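Local coordinates for ornithine carbamoyltransferase (Gloeobacter violaceus, PDB 3GD5), which probably catalyses the reversible transfer of the carbamoyl group from carbamoyl phosphate to ornithine, giving citrulline and phosphate in arginine biosynthesis, at residues L158-G164 / M182-T188; H171-L175 / P194-S199; A178-M182 / I205-A211. All blocks are in the same frame, centred on the assembly; numbering follows the deposited sequence.

Contact 1 of 3, residues L158-G164 / M182-T188; sequences LKLAYVG and MSIAVAT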
ATOM      1  N   LEU A 158      14.236 -48.852  -5.983  1.00 52.42           N
ATOM      2  CA  LEU A 158      14.973 -47.604  -6.136  1.00 51.89           C
ATOM      3  C   LEU A 158      15.130 -46.878  -4.801  1.00 50.96           C
ATOM      4  O   LEU A 158      14.410 -47.155  -3.840  1.00 49.90           O
ATOM      5  CB  LEU A 158      14.240 -46.694  -7.122  1.00 52.49           C
ATOM      6  CG  LEU A 158      14.764 -46.571  -8.553  1.00 54.46           C
ATOM      7  CD1 LEU A 158      15.229 -47.918  -9.079  1.00 54.20           C
ATOM      8  CD2 LEU A 158      13.658 -45.988  -9.428  1.00 53.31           C
ATOM      9  N   LYS A 159      16.087 -45.958  -4.744  1.00 49.18           N
ATOM     10  CA  LYS A 159      16.307 -45.174  -3.543  1.00 48.23           C
ATOM     11  C   LYS A 159      16.303 -43.675  -3.882  1.00 47.71           C
ATOM     12  O   LYS A 159      16.999 -43.223  -4.800  1.00 47.18           O
ATOM     13  CB  LYS A 159      17.631 -45.546  -2.872  1.00 47.26           C
ATOM     14  CG  LYS A 159      17.849 -44.808  -1.551  1.00 47.56           C
ATOM     15  CD  LYS A 159      19.306 -44.812  -1.113  1.00 47.99           C
ATOM     16  CE  LYS A 159      19.476 -44.118   0.232  1.00 48.67           C
ATOM     17  NZ  LYS A 159      20.897 -44.044   0.687  1.00 50.07           N
ATOM     18  N   LEU A 160      15.506 -42.921  -3.126  1.00 46.89           N
ATOM     19  CA  LEU A 160      15.367 -41.468  -3.286  1.00 44.25           C
ATOM     20  C   LEU A 160      15.978 -40.784  -2.056  1.00 42.52           C
ATOM     21  O   LEU A 160      15.677 -41.139  -0.913  1.00 42.12           O
ATOM     22  CB  LEU A 160      13.872 -41.112  -3.410  1.00 44.71           C
ATOM     23  CG  LEU A 160      13.253 -39.704  -3.541  1.00 44.78           C
ATOM     24  CD1 LEU A 160      13.854 -38.769  -2.513  1.00 41.61           C
ATOM     25  CD2 LEU A 160      13.444 -39.157  -4.942  1.00 41.99           C
ATOM     26  N   ALA A 161      16.856 -39.818  -2.290  1.00 42.65           N
ATOM     27  CA  ALA A 161      17.472 -39.077  -1.198  1.00 41.71           C
ATOM     28  C   ALA A 161      17.054 -37.614  -1.308  1.00 41.63           C
ATOM     29  O   ALA A 161      17.252 -36.979  -2.343  1.00 41.07           O
ATOM     30  CB  ALA A 161      18.979 -39.192  -1.261  1.00 41.43           C
ATOM     31  N   TYR A 162      16.459 -37.092  -0.242  1.00 42.93           N
ATOM     32  CA  TYR A 162      16.019 -35.701  -0.207  1.00 42.88           C
ATOM     33  C   TYR A 162      16.909 -34.931   0.753  1.00 42.75           C
ATOM     34  O   TYR A 162      17.168 -35.382   1.867  1.00 42.89           O
ATOM     35  CB  TYR A 162      14.566 -35.607   0.263  1.00 43.60           C
ATOM     36  CG  TYR A 162      14.081 -34.186   0.447  1.00 42.58           C
ATOM     37  CD1 TYR A 162      13.372 -33.533  -0.558  1.00 43.41           C
ATOM     38  CD2 TYR A 162      14.348 -33.489   1.624  1.00 43.40           C
ATOM     39  CE1 TYR A 162      12.937 -32.217  -0.397  1.00 43.71           C
ATOM     40  CE2 TYR A 162      13.920 -32.174   1.798  1.00 44.72           C
ATOM     41  CZ  TYR A 162      13.213 -31.545   0.787  1.00 43.53           C
ATOM     42  OH  TYR A 162      12.757 -30.262   0.978  1.00 44.11           O
ATOM     43  N   VAL A 163      17.384 -33.768   0.321  1.00 43.98           N
ATOM     44  CA  VAL A 163      18.245 -32.950   1.168  1.00 44.16           C
ATOM     45  C   VAL A 163      17.723 -31.526   1.196  1.00 43.90           C
ATOM     46  O   VAL A 163      17.403 -30.951   0.155  1.00 43.19           O
ATOM     47  CB  VAL A 163      19.719 -32.951   0.664  1.00 45.46           C
ATOM     48  CG1 VAL A 163      20.225 -34.385   0.552  1.00 44.30           C
ATOM     49  CG2 VAL A 163      19.827 -32.237  -0.682  1.00 44.12           C
ATOM     50  N   GLY A 164      17.636 -30.969   2.398  1.00 44.36           N
ATOM     51  CA  GLY A 164      17.146 -29.617   2.564  1.00 43.73           C
ATOM     52  C   GLY A 164      16.229 -29.513   3.766  1.00 45.19           C
ATOM     53  O   GLY A 164      16.508 -30.074   4.829  1.00 45.83           O
ATOM     54  N   MET A 182       9.694 -47.524  -2.942  1.00 50.15           N
ATOM     55  CA  MET A 182      10.950 -46.827  -3.170  1.00 49.06           C
ATOM     56  C   MET A 182      11.502 -46.400  -1.819  1.00 50.67           C
ATOM     57  O   MET A 182      10.785 -45.803  -1.009  1.00 51.40           O
ATOM     58  CB  MET A 182      10.725 -45.597  -4.059  1.00 46.33           C
ATOM     59  CG  MET A 182      12.001 -44.863  -4.456  1.00 44.42           C
ATOM     60  SD  MET A 182      11.721 -43.356  -5.455  1.00 32.47           S
ATOM     61  CE  MET A 182      11.086 -44.027  -6.909  1.00 35.51           C
ATOM     62  N   SER A 183      12.767 -46.726  -1.567  1.00 50.40           N
ATOM     63  CA  SER A 183      13.404 -46.352  -0.315  1.00 50.22           C
ATOM     64  C   SER A 183      13.695 -44.858  -0.327  1.00 49.02           C
ATOM     65  O   SER A 183      14.048 -44.291  -1.361  1.00 48.46           O
ATOM     66  CB  SER A 183      14.710 -47.130  -0.119  1.00 52.05           C
ATOM     67  OG  SER A 183      14.454 -48.499   0.158  1.00 56.77           O
ATOM     68  N   ILE A 184      13.537 -44.215   0.823  1.00 47.61           N
ATOM     69  CA  ILE A 184      13.796 -42.787   0.908  1.00 46.88           C
ATOM     70  C   ILE A 184      14.569 -42.388   2.152  1.00 46.74           C
ATOM     71  O   ILE A 184      14.275 -42.826   3.263  1.00 48.17           O
ATOM     72  CB  ILE A 184      12.483 -41.957   0.862  1.00 46.46           C
ATOM     73  CG1 ILE A 184      12.815 -40.467   1.049  1.00 45.00           C
ATOM     74  CG2 ILE A 184      11.500 -42.456   1.924  1.00 43.11           C
ATOM     75  CD1 ILE A 184      11.639 -39.531   0.890  1.00 41.70           C
ATOM     76  N   ALA A 185      15.571 -41.549   1.941  1.00 47.01           N
ATOM     77  CA  ALA A 185      16.401 -41.040   3.016  1.00 45.72           C
ATOM     78  C   ALA A 185      16.255 -39.518   2.964  1.00 45.82           C
ATOM     79  O   ALA A 185      16.543 -38.891   1.939  1.00 45.86           O
ATOM     80  CB  ALA A 185      17.851 -41.447   2.787  1.00 44.36           C
ATOM     81  N   VAL A 186      15.790 -38.928   4.060  1.00 45.15           N
ATOM     82  CA  VAL A 186      15.604 -37.490   4.118  1.00 44.24           C
ATOM     83  C   VAL A 186      16.592 -36.860   5.077  1.00 43.25           C
ATOM     84  O   VAL A 186      16.558 -37.116   6.280  1.00 43.51           O
ATOM     85  CB  VAL A 186      14.167 -37.133   4.551  1.00 45.08           C
ATOM     86  CG1 VAL A 186      13.804 -37.903   5.806  1.00 49.22           C
ATOM     87  CG2 VAL A 186      14.051 -35.632   4.802  1.00 43.52           C
ATOM     88  N   ALA A 187      17.471 -36.029   4.529  1.00 41.96           N
ATOM     89  CA  ALA A 187      18.484 -35.345   5.315  1.00 41.47           C
ATOM     90  C   ALA A 187      18.140 -33.864   5.481  1.00 41.53           C
ATOM     91  O   ALA A 187      17.940 -33.141   4.499  1.00 37.88           O
ATOM     92  CB  ALA A 187      19.855 -35.500   4.643  1.00 42.61           C
ATOM     93  N   THR A 188      18.079 -33.417   6.731  1.00 41.99           N
ATOM     94  CA  THR A 188      17.756 -32.025   7.035  1.00 43.15           C
ATOM     95  C   THR A 188      18.536 -31.558   8.246  1.00 44.55           C
ATOM     96  O   THR A 188      19.106 -32.366   8.981  1.00 44.74           O
ATOM     97  CB  THR A 188      16.279 -31.851   7.416  1.00 42.08           C
ATOM     98  OG1 THR A 188      16.103 -32.217   8.793  1.00 40.90           O
ATOM     99  CG2 THR A 188      15.392 -32.723   6.551  1.00 41.64           C
TER
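Met-182, Leu-160 and Tyr-162 bury the most surface where strand 159-163 pairs with strand 183-187. Met-182 reaches across at the start of the pair. CG of Met-182 lies 3.4 Å from the carbonyl O of Leu-158. CG stands anti to the backbone N (chi1 -175°), and the chain then bends at chi3. This sets SD of Met-182 3.7 Å from CB of Leu-160 and turns CE back toward CB and CD2 of Leu-158. Leu-160 also meets Ile-184. The two side chains run side by side and point the same way, with CD1 of Leu-160 4.1 Å from CG1 of Ile-184. Further along this face, CG2 of Val-186 approaches the ring of Tyr-162 obliquely, 3.8 Å from CD2. The ring packs on Val-169 and Leu-173 of helix 168-180, and its OH is hydrogen-bonded to the backbone O of Asp-165. Lys-159, Ala-161, Val-163, Ser-183, Ala-185 and Ala-187 line the other face. There the extended chain of Lys-159 passes over Ala-185, and its NZ goes on to the carbonyls of Ala-222 and Arg-224.

Six backbone hydrogen bonds join the strands. The shortest, from Leu-160 N to Ser-183 O, is 2.7 Å and nearly straight at 172°. The last runs from Gly-164 N to Ala-187 O at 3.0 Å. Gly-164 has backbone angles that would press a side chain against the preceding carbonyl. The strands run parallel, 15° apart, and helix 168-180 connects them. This is a beta-alpha-beta unit of the Rossmann-like ornithine-binding domain.

Contact 2 of 3, residues H171-L175 / P194-S199; sequences HSLLL and PDPAVS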
ATOM      1  N   HIS A 171       7.333 -34.346   2.997  1.00 36.71           N
ATOM      2  CA  HIS A 171       6.227 -35.109   3.584  1.00 38.44           C
ATOM      3  C   HIS A 171       5.533 -35.986   2.551  1.00 39.39           C
ATOM      4  O   HIS A 171       5.270 -37.165   2.793  1.00 39.15           O
ATOM      5  CB  HIS A 171       5.179 -34.170   4.176  1.00 36.87           C
ATOM      6  CG  HIS A 171       5.589 -33.536   5.464  1.00 36.96           C
ATOM      7  ND1 HIS A 171       4.897 -32.486   6.026  1.00 35.80           N
ATOM      8  CD2 HIS A 171       6.614 -33.805   6.306  1.00 36.49           C
ATOM      9  CE1 HIS A 171       5.477 -32.134   7.159  1.00 35.29           C
ATOM     10  NE2 HIS A 171       6.523 -32.919   7.351  1.00 37.36           N
ATOM     11  N   SER A 172       5.217 -35.397   1.403  1.00 38.23           N
ATOM     12  CA  SER A 172       4.546 -36.140   0.355  1.00 39.71           C
ATOM     13  C   SER A 172       5.479 -37.160  -0.292  1.00 40.16           C
ATOM     14  O   SER A 172       5.023 -38.193  -0.771  1.00 39.37           O
ATOM     15  CB  SER A 172       3.985 -35.184  -0.703  1.00 38.54           C
ATOM     16  OG  SER A 172       2.875 -34.462  -0.195  1.00 39.14           O
ATOM     17  N   LEU A 173       6.777 -36.868  -0.315  1.00 38.54           N
ATOM     18  CA  LEU A 173       7.738 -37.802  -0.901  1.00 40.67           C
ATOM     19  C   LEU A 173       7.846 -39.023   0.007  1.00 41.47           C
ATOM     20  O   LEU A 173       7.975 -40.149  -0.467  1.00 43.23           O
ATOM     21  CB  LEU A 173       9.118 -37.144  -1.061  1.00 37.70           C
ATOM     22  CG  LEU A 173       9.305 -36.222  -2.275  1.00 37.02           C
ATOM     23  CD1 LEU A 173      10.622 -35.464  -2.156  1.00 37.69           C
ATOM     24  CD2 LEU A 173       9.279 -37.040  -3.542  1.00 36.57           C
ATOM     25  N   LEU A 174       7.787 -38.785   1.315  1.00 41.91           N
ATOM     26  CA  LEU A 174       7.858 -39.855   2.300  1.00 43.71           C
ATOM     27  C   LEU A 174       6.699 -40.829   2.099  1.00 44.36           C
ATOM     28  O   LEU A 174       6.908 -42.040   1.977  1.00 45.30           O
ATOM     29  CB  LEU A 174       7.825 -39.279   3.724  1.00 41.37           C
ATOM     30  CG  LEU A 174       9.108 -38.567   4.175  1.00 43.16           C
ATOM     31  CD1 LEU A 174       8.941 -37.977   5.570  1.00 40.65           C
ATOM     32  CD2 LEU A 174      10.268 -39.559   4.148  1.00 43.48           C
ATOM     33  N   LEU A 175       5.482 -40.300   2.053  1.00 43.71           N
ATOM     34  CA  LEU A 175       4.302 -41.136   1.863  1.00 43.12           C
ATOM     35  C   LEU A 175       4.295 -41.780   0.484  1.00 44.72           C
ATOM     36  O   LEU A 175       3.936 -42.951   0.338  1.00 45.02           O
ATOM     37  CB  LEU A 175       3.032 -40.312   2.021  1.00 41.27           C
ATOM     38  CG  LEU A 175       2.771 -39.657   3.373  1.00 40.58           C
ATOM     39  CD1 LEU A 175       1.560 -38.751   3.235  1.00 40.65           C
ATOM     40  CD2 LEU A 175       2.556 -40.724   4.462  1.00 38.31           C
ATOM     41  N   PRO A 194      11.335 -33.564   9.053  1.00 41.59           N
ATOM     42  CA  PRO A 194       9.963 -33.825   8.613  1.00 41.79           C
ATOM     43  C   PRO A 194       9.092 -34.036   9.841  1.00 42.79           C
ATOM     44  O   PRO A 194       9.594 -34.389  10.904  1.00 42.89           O
ATOM     45  CB  PRO A 194      10.087 -35.122   7.816  1.00 41.26           C
ATOM     46  CG  PRO A 194      11.507 -35.130   7.362  1.00 42.42           C
ATOM     47  CD  PRO A 194      12.247 -34.608   8.556  1.00 40.87           C
ATOM     48  N   ASP A 195       7.792 -33.829   9.686  1.00 44.63           N
ATOM     49  CA  ASP A 195       6.843 -34.028  10.775  1.00 46.01           C
ATOM     50  C   ASP A 195       6.933 -35.495  11.221  1.00 47.04           C
ATOM     51  O   ASP A 195       6.621 -36.408  10.451  1.00 48.32           O
ATOM     52  CB  ASP A 195       5.437 -33.702  10.273  1.00 47.25           C
ATOM     53  CG  ASP A 195       4.352 -34.118  11.241  1.00 50.30           C
ATOM     54  OD1 ASP A 195       4.676 -34.635  12.334  1.00 49.85           O
ATOM     55  OD2 ASP A 195       3.162 -33.927  10.897  1.00 51.73           O
ATOM     56  N   PRO A 196       7.367 -35.740  12.472  1.00 46.26           N
ATOM     57  CA  PRO A 196       7.495 -37.110  12.992  1.00 45.90           C
ATOM     58  C   PRO A 196       6.292 -38.011  12.736  1.00 45.64           C
ATOM     59  O   PRO A 196       6.439 -39.231  12.611  1.00 45.26           O
ATOM     60  CB  PRO A 196       7.775 -36.898  14.487  1.00 46.43           C
ATOM     61  CG  PRO A 196       7.242 -35.516  14.765  1.00 48.92           C
ATOM     62  CD  PRO A 196       7.647 -34.755  13.529  1.00 46.22           C
ATOM     63  N   ALA A 197       5.108 -37.414  12.645  1.00 45.54           N
ATOM     64  CA  ALA A 197       3.901 -38.186  12.397  1.00 45.05           C
ATOM     65  C   ALA A 197       3.886 -38.732  10.974  1.00 45.64           C
ATOM     66  O   ALA A 197       3.429 -39.851  10.742  1.00 47.04           O
ATOM     67  CB  ALA A 197       2.667 -37.335  12.648  1.00 46.57           C
ATOM     68  N   VAL A 198       4.385 -37.961  10.011  1.00 45.48           N
ATOM     69  CA  VAL A 198       4.391 -38.459   8.635  1.00 47.04           C
ATOM     70  C   VAL A 198       5.519 -39.476   8.436  1.00 47.45           C
ATOM     71  O   VAL A 198       5.377 -40.430   7.673  1.00 47.77           O
ATOM     72  CB  VAL A 198       4.523 -37.312   7.595  1.00 46.54           C
ATOM     73  CG1 VAL A 198       3.529 -36.196   7.931  1.00 45.24           C
ATOM     74  CG2 VAL A 198       5.939 -36.792   7.553  1.00 45.87           C
ATOM     75  N   SER A 199       6.633 -39.275   9.133  1.00 49.35           N
ATOM     76  CA  SER A 199       7.756 -40.200   9.045  1.00 52.24           C
ATOM     77  C   SER A 199       7.305 -41.547   9.587  1.00 52.38           C
ATOM     78  O   SER A 199       7.620 -42.591   9.019  1.00 53.03           O
ATOM     79  CB  SER A 199       8.940 -39.696   9.873  1.00 53.28           C
ATOM     80  OG  SER A 199       9.566 -38.589   9.250  1.00 58.75           O
TER
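His-171 and Val-198 form the tight part of this contact. CG2 of Val-198 sits 3.3 Å from CD2 of His-171, while CG1 lies over the centre of one ring face in a CH-pi contact. CG1 of Val-198 is anti to the carbonyl carbon (chi1 -48°), which leaves CG2 between the backbone N and that carbon, at the ring's CD2. The ring edge is used as well. Asp-195 N donates to NE2 of His-171 over 2.8 Å, nearly straight at 169° but tilted 21° out of the ring plane. ND1 bonds to the backbone O of His-135, so both ring nitrogens are engaged and the rotation of the ring is fixed. NE2 accepts here, and ND1, facing a carbonyl, probably carries the proton. Leu-174 extends the apolar patch: its CD1 touches CB of Pro-194 and CG2 of Val-198, each at 3.8 Å.

Residues 194-199 lead into and begin helix 196-209, which packs beside helix 168-180 in the Rossmann-like domain. Asp-195 is its N-cap. OD1 of Asp-195 accepts from Ala-197 N at 2.8 Å; the donor sits above the carboxylate plane.

The packing thins at Ser-199, whose CB points away, and at Leu-175, whose CD2 stays 4.3 Å from Val-198 O. On the solvent side, Pro-196 and Ala-197 are exposed and make no contact with 171-175.

Contact 3 of 3, residues A178-M182 / I205-A211; sequences AKVGM and IAGRTGA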
ATOM      1  N   ALA A 178       7.423 -44.580  -0.063  1.00 48.46           N
ATOM      2  CA  ALA A 178       7.045 -45.786   0.652  1.00 49.51           C
ATOM      3  C   ALA A 178       5.956 -46.545  -0.098  1.00 50.41           C
ATOM      4  O   ALA A 178       6.076 -47.752  -0.323  1.00 50.72           O
ATOM      5  CB  ALA A 178       6.561 -45.434   2.053  1.00 49.24           C
ATOM      6  N   LYS A 179       4.908 -45.834  -0.503  1.00 49.81           N
ATOM      7  CA  LYS A 179       3.789 -46.452  -1.206  1.00 49.22           C
ATOM      8  C   LYS A 179       4.117 -47.203  -2.502  1.00 49.46           C
ATOM      9  O   LYS A 179       3.366 -48.094  -2.900  1.00 48.43           O
ATOM     10  CB  LYS A 179       2.701 -45.411  -1.483  1.00 49.99           C
ATOM     11  CG  LYS A 179       1.917 -44.987  -0.253  1.00 49.38           C
ATOM     12  CD  LYS A 179       0.762 -44.087  -0.645  1.00 49.39           C
ATOM     13  CE  LYS A 179      -0.151 -43.809   0.535  1.00 51.18           C
ATOM     14  NZ  LYS A 179       0.550 -43.042   1.588  1.00 55.27           N
ATOM     15  N   VAL A 180       5.207 -46.846  -3.173  1.00 48.81           N
ATOM     16  CA  VAL A 180       5.567 -47.551  -4.403  1.00 48.71           C
ATOM     17  C   VAL A 180       6.749 -48.489  -4.182  1.00 49.70           C
ATOM     18  O   VAL A 180       7.251 -49.102  -5.128  1.00 50.83           O
ATOM     19  CB  VAL A 180       5.911 -46.577  -5.564  1.00 47.91           C
ATOM     20  CG1 VAL A 180       4.659 -45.834  -6.010  1.00 47.13           C
ATOM     21  CG2 VAL A 180       6.997 -45.606  -5.136  1.00 46.28           C
ATOM     22  N   GLY A 181       7.189 -48.594  -2.931  1.00 50.10           N
ATOM     23  CA  GLY A 181       8.297 -49.471  -2.607  1.00 50.22           C
ATOM     24  C   GLY A 181       9.653 -48.848  -2.854  1.00 51.09           C
ATOM     25  O   GLY A 181      10.654 -49.556  -2.971  1.00 51.93           O
ATOM     26  N   MET A 182       9.694 -47.524  -2.942  1.00 50.15           N
ATOM     27  CA  MET A 182      10.950 -46.827  -3.170  1.00 49.06           C
ATOM     28  C   MET A 182      11.502 -46.400  -1.819  1.00 50.67           C
ATOM     29  O   MET A 182      10.785 -45.803  -1.009  1.00 51.40           O
ATOM     30  CB  MET A 182      10.725 -45.597  -4.059  1.00 46.33           C
ATOM     31  CG  MET A 182      12.001 -44.863  -4.456  1.00 44.42           C
ATOM     32  SD  MET A 182      11.721 -43.356  -5.455  1.00 32.47           S
ATOM     33  CE  MET A 182      11.086 -44.027  -6.909  1.00 35.51           C
ATOM     34  N   ILE A 205       3.953 -47.718   6.253  1.00 58.67           N
ATOM     35  CA  ILE A 205       3.627 -48.083   4.880  1.00 58.19           C
ATOM     36  C   ILE A 205       4.760 -48.887   4.256  1.00 58.24           C
ATOM     37  O   ILE A 205       4.526 -49.872   3.557  1.00 58.16           O
ATOM     38  CB  ILE A 205       3.413 -46.833   3.999  1.00 59.07           C
ATOM     39  CG1 ILE A 205       2.223 -46.019   4.510  1.00 58.40           C
ATOM     40  CG2 ILE A 205       3.199 -47.253   2.542  1.00 57.20           C
ATOM     41  CD1 ILE A 205       0.910 -46.702   4.302  1.00 62.32           C
ATOM     42  N   ALA A 206       5.987 -48.441   4.502  1.00 57.88           N
ATOM     43  CA  ALA A 206       7.172 -49.086   3.959  1.00 58.95           C
ATOM     44  C   ALA A 206       7.331 -50.504   4.498  1.00 60.13           C
ATOM     45  O   ALA A 206       7.936 -51.365   3.849  1.00 59.44           O
ATOM     46  CB  ALA A 206       8.403 -48.258   4.289  1.00 57.10           C
ATOM     47  N   GLY A 207       6.779 -50.738   5.684  1.00 60.61           N
ATOM     48  CA  GLY A 207       6.870 -52.048   6.293  1.00 62.64           C
ATOM     49  C   GLY A 207       6.186 -53.103   5.449  1.00 63.54           C
ATOM     50  O   GLY A 207       6.572 -54.272   5.468  1.00 64.27           O
ATOM     51  N   ARG A 208       5.178 -52.682   4.695  1.00 63.96           N
ATOM     52  CA  ARG A 208       4.423 -53.593   3.852  1.00 64.19           C
ATOM     53  C   ARG A 208       4.885 -53.570   2.402  1.00 64.58           C
ATOM     54  O   ARG A 208       4.555 -54.464   1.624  1.00 66.29           O
ATOM     55  CB  ARG A 208       2.934 -53.254   3.942  1.00 65.40           C
ATOM     56  CG  ARG A 208       2.415 -53.272   5.376  1.00 68.84           C
ATOM     57  CD  ARG A 208       0.903 -53.067   5.491  1.00 71.94           C
ATOM     58  NE  ARG A 208       0.482 -51.675   5.325  1.00 73.50           N
ATOM     59  CZ  ARG A 208       0.321 -51.069   4.153  1.00 74.39           C
ATOM     60  NH1 ARG A 208       0.543 -51.728   3.022  1.00 74.83           N
ATOM     61  NH2 ARG A 208      -0.076 -49.804   4.112  1.00 74.08           N
ATOM     62  N   THR A 209       5.659 -52.557   2.034  1.00 64.15           N
ATOM     63  CA  THR A 209       6.139 -52.454   0.661  1.00 63.33           C
ATOM     64  C   THR A 209       7.593 -52.884   0.553  1.00 62.69           C
ATOM     65  O   THR A 209       8.117 -53.060  -0.545  1.00 61.16           O
ATOM     66  CB  THR A 209       5.994 -51.018   0.125  1.00 63.66           C
ATOM     67  OG1 THR A 209       6.757 -50.121   0.943  1.00 63.33           O
ATOM     68  CG2 THR A 209       4.531 -50.595   0.133  1.00 62.02           C
ATOM     69  N   GLY A 210       8.241 -53.043   1.703  1.00 63.41           N
ATOM     70  CA  GLY A 210       9.630 -53.468   1.720  1.00 63.58           C
ATOM     71  C   GLY A 210      10.644 -52.374   1.442  1.00 64.24           C
ATOM     72  O   GLY A 210      11.794 -52.662   1.096  1.00 64.26           O
ATOM     73  N   ALA A 211      10.226 -51.119   1.580  1.00 63.25           N
ATOM     74  CA  ALA A 211      11.123 -49.991   1.352  1.00 62.26           C
ATOM     75  C   ALA A 211      11.596 -49.521   2.713  1.00 61.44           C
ATOM     76  O   ALA A 211      10.948 -49.794   3.718  1.00 61.59           O
ATOM     77  CB  ALA A 211      10.384 -48.864   0.634  1.00 62.32           C
TER
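Ile-205 turns toward Ala-178 and Lys-179, and its CG2 branch does the touching. CG2 of Ile-205 is 3.9 Å from CB of Ala-178 and 3.8 Å from CG of Lys-179. With CG2 anti to the backbone N of Ile-205, it is this branch that meets Lys-179. The side chains of Lys-179 and Ile-205 meet at a slant. Only the aliphatic start of the lysine takes part; its NZ forms a salt bridge with Asp-20. Next to this, CB of Ala-178 and CB of Ala-206 touch flank to flank at 4.0 Å. Small residues here let the helix backbones come close, with the two CA atoms 4.7 Å apart.

Thr-209 also points toward 178-182. OG1 of Thr-209 lies between the backbone N and the carbonyl carbon (chi1 60°) and donates to Ala-178 O over 2.8 Å. The hydroxyl comes in tilted 27° from the carbonyl plane. Gly-181 N reaches the same oxygen from the opposite face, so two donors grip it. Gly-181 closes helix 168-180 in a Schellman motif, and its CA lies 3.9 Å from CB of Thr-209. Beyond it, CB of Ala-211 rests 3.5 Å from Met-182 O.

The contact thus joins the C-terminal ends of helices 168-180 and 196-209. Helix 24-39 lies against both segments, and beyond the two helices the polypeptide runs on into neighbouring parallel strands, 183-187 and 213-216.

How the contacts relate
The three contacts follow one run of chain: strand 159-163, helix 168-180, strand 183-187, helix 196-209. Contact 1 is the sheet part. Contacts 2 and 3 join the same two helices near opposite ends of their pairing, with centres about 13 Å apart. Contact 2 packs on the sheet: CD1 of Ile-184 is 3.5 Å from CD2 of Leu-174, and CG2 of Val-186 is 3.6 Å from CG of Pro-194. Contact 3 shares Met-182 with contact 1. The probable ornithine site lies near contacts 1 and 2: the side chain of Tyr-162 is about 4 Å from that of Asp-232, and that of His-171 about 5 Å from that of Asn-168.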